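Local coordinates for transcriptional regulator (Pyrococcus horikoshii, PDB 1UDD), which is of unknown function but belongs to the all-helical TenA/THI-4/PQQC family, at residues A[90-94]-A[158-162]. Residues are numbered along the deposited sequence; the frame is centred on the assembly and turned at random.
Sequences LLKEL and IYREW
I158 reaches across to L90, E93 and L94 where, in this all-helical TenA-type fold, the C-terminal turn of helix 82-93 packs near the surface against the short helix 157-164. Its two branches divide the work. CG1 lies anti to the carbonyl carbon (chi1 -70°) and the chain runs on extended, which carries CD1 out to the end of helix 82-93: CD1 rests 3.6 Å from E93 CB and 4.0 Å from L94 CD2, while the E93 and I158 side chains run past each other in opposite directions. The other branch, CG2, meets L90 CD1 at 3.8 Å. Beneath this patch lies helix 36-63, where F39 touches I158 and L36 touches L94. One turn further on, E161 extends toward E93 from the opposite direction, and the carboxylates meet with their planes 55° apart. E161 OE2 comes within 2.7 Å of E93 OE2, so close for two acids that one of them probably carries a proton. W162 ends the walk, its indole edge-to-face with both F39 and Y166. L90, whose CG is anti to its own N (chi1 168°), forks between I158 and this indole; its CD2 methyl meets the indole rim almost in the ring plane, 4.0 Å from W162 CD1.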
loop_
_atom_site.group_PDB
_atom_site.type_symbol
_atom_site.label_atom_id
_atom_site.label_comp_id
_atom_site.label_asym_id
_atom_site.label_seq_id
_atom_site.Cartn_x
_atom_site.Cartn_y
_atom_site.Cartn_z
ATOM N N LEU A 90 -28.536 15.325 -8.254
ATOM C CA LEU A 90 -28.216 15.803 -9.596
ATOM C C LEU A 90 -28.662 14.750 -10.605
ATOM O O LEU A 90 -29.292 15.072 -11.617
ATOM C CB LEU A 90 -26.711 16.046 -9.738
ATOM C CG LEU A 90 -26.158 16.281 -11.148
ATOM C CD1 LEU A 90 -26.888 17.450 -11.826
ATOM C CD2 LEU A 90 -24.656 16.557 -11.052
ATOM N N LEU A 91 -28.327 13.492 -10.330
ATOM C CA LEU A 91 -28.714 12.391 -11.209
ATOM C C LEU A 91 -30.227 12.386 -11.414
ATOM O O LEU A 91 -30.717 12.103 -12.513
ATOM C CB LEU A 91 -28.304 11.054 -10.596
ATOM C CG LEU A 91 -26.813 10.726 -10.563
ATOM C CD1 LEU A 91 -26.601 9.517 -9.673
ATOM C CD2 LEU A 91 -26.291 10.471 -11.980
ATOM N N LYS A 92 -30.958 12.696 -10.344
ATOM C CA LYS A 92 -32.411 12.719 -10.390
ATOM C C LYS A 92 -32.902 13.764 -11.387
ATOM O O LYS A 92 -33.668 13.446 -12.302
ATOM C CB LYS A 92 -32.988 12.998 -8.999
ATOM C CG LYS A 92 -34.518 12.948 -8.960
ATOM C CD LYS A 92 -35.073 12.831 -7.539
ATOM C CE LYS A 92 -36.570 12.495 -7.558
ATOM N NZ LYS A 92 -37.151 12.340 -6.189
ATOM N N GLU A 93 -32.457 15.008 -11.215
ATOM C CA GLU A 93 -32.845 16.086 -12.115
ATOM C C GLU A 93 -32.641 15.676 -13.574
ATOM O O GLU A 93 -33.336 16.168 -14.462
ATOM C CB GLU A 93 -32.016 17.345 -11.842
ATOM C CG GLU A 93 -32.094 17.867 -10.430
ATOM C CD GLU A 93 -31.172 19.051 -10.206
ATOM O OE1 GLU A 93 -29.987 18.970 -10.597
ATOM O OE2 GLU A 93 -31.625 20.065 -9.632
ATOM N N LEU A 94 -31.688 14.782 -13.821
ATOM C CA LEU A 94 -31.398 14.322 -15.184
ATOM C C LEU A 94 -32.097 13.006 -15.542
ATOM O O LEU A 94 -31.788 12.394 -16.565
ATOM C CB LEU A 94 -29.879 14.152 -15.380
ATOM C CG LEU A 94 -28.964 15.382 -15.285
ATOM C CD1 LEU A 94 -27.502 14.933 -15.230
ATOM C CD2 LEU A 94 -29.200 16.298 -16.471
ATOM N N ILE A 158 -30.075 23.547 -14.173
ATOM C CA ILE A 158 -29.245 22.455 -13.676
ATOM C C ILE A 158 -27.767 22.823 -13.789
ATOM O O ILE A 158 -26.991 22.587 -12.862
ATOM C CB ILE A 158 -29.517 21.139 -14.444
ATOM C CG1 ILE A 158 -30.904 20.604 -14.072
ATOM C CG2 ILE A 158 -28.456 20.094 -14.097
ATOM C CD1 ILE A 158 -31.236 19.283 -14.715
ATOM N N TYR A 159 -27.385 23.402 -14.924
ATOM C CA TYR A 159 -26.006 23.814 -15.121
ATOM C C TYR A 159 -25.642 24.895 -14.107
ATOM O O TYR A 159 -24.530 24.910 -13.583
ATOM C CB TYR A 159 -25.797 24.361 -16.531
ATOM C CG TYR A 159 -25.924 23.340 -17.625
ATOM C CD1 TYR A 159 -26.093 21.989 -17.334
ATOM C CD2 TYR A 159 -25.877 23.724 -18.963
ATOM C CE1 TYR A 159 -26.217 21.046 -18.353
ATOM C CE2 TYR A 159 -25.999 22.791 -19.986
ATOM C CZ TYR A 159 -26.173 21.458 -19.678
ATOM O OH TYR A 159 -26.340 20.539 -20.691
ATOM N N ARG A 160 -26.576 25.800 -13.826
ATOM C CA ARG A 160 -26.300 26.869 -12.873
ATOM C C ARG A 160 -26.081 26.320 -11.479
ATOM O O ARG A 160 -25.141 26.717 -10.795
ATOM C CB ARG A 160 -27.436 27.893 -12.825
ATOM C CG ARG A 160 -27.572 28.769 -14.058
ATOM C CD ARG A 160 -28.318 30.051 -13.712
ATOM N NE ARG A 160 -29.616 29.785 -13.099
ATOM C CZ ARG A 160 -30.705 29.434 -13.774
ATOM N NH1 ARG A 160 -30.664 29.310 -15.094
ATOM N NH2 ARG A 160 -31.835 29.199 -13.124
ATOM N N GLU A 161 -26.954 25.419 -11.048
ATOM C CA GLU A 161 -26.821 24.837 -9.725
ATOM C C GLU A 161 -25.452 24.160 -9.670
ATOM O O GLU A 161 -24.653 24.407 -8.768
ATOM C CB GLU A 161 -27.921 23.797 -9.486
ATOM C CG GLU A 161 -29.331 24.268 -9.830
ATOM C CD GLU A 161 -30.395 23.229 -9.488
ATOM O OE1 GLU A 161 -30.737 23.095 -8.292
ATOM O OE2 GLU A 161 -30.881 22.542 -10.416
ATOM N N TRP A 162 -25.193 23.316 -10.663
ATOM C CA TRP A 162 -23.935 22.588 -10.764
ATOM C C TRP A 162 -22.718 23.501 -10.624
ATOM O O TRP A 162 -21.818 23.235 -9.831
ATOM C CB TRP A 162 -23.862 21.857 -12.108
ATOM C CG TRP A 162 -22.607 21.071 -12.275
ATOM C CD1 TRP A 162 -22.366 19.802 -11.828
ATOM C CD2 TRP A 162 -21.396 21.521 -12.886
ATOM N NE1 TRP A 162 -21.075 19.434 -12.124
ATOM C CE2 TRP A 162 -20.455 20.472 -12.774
ATOM C CE3 TRP A 162 -21.010 22.714 -13.517
ATOM C CZ2 TRP A 162 -19.145 20.576 -13.273
ATOM C CZ3 TRP A 162 -19.707 22.819 -14.014
ATOM C CH2 TRP A 162 -18.791 21.749 -13.886
#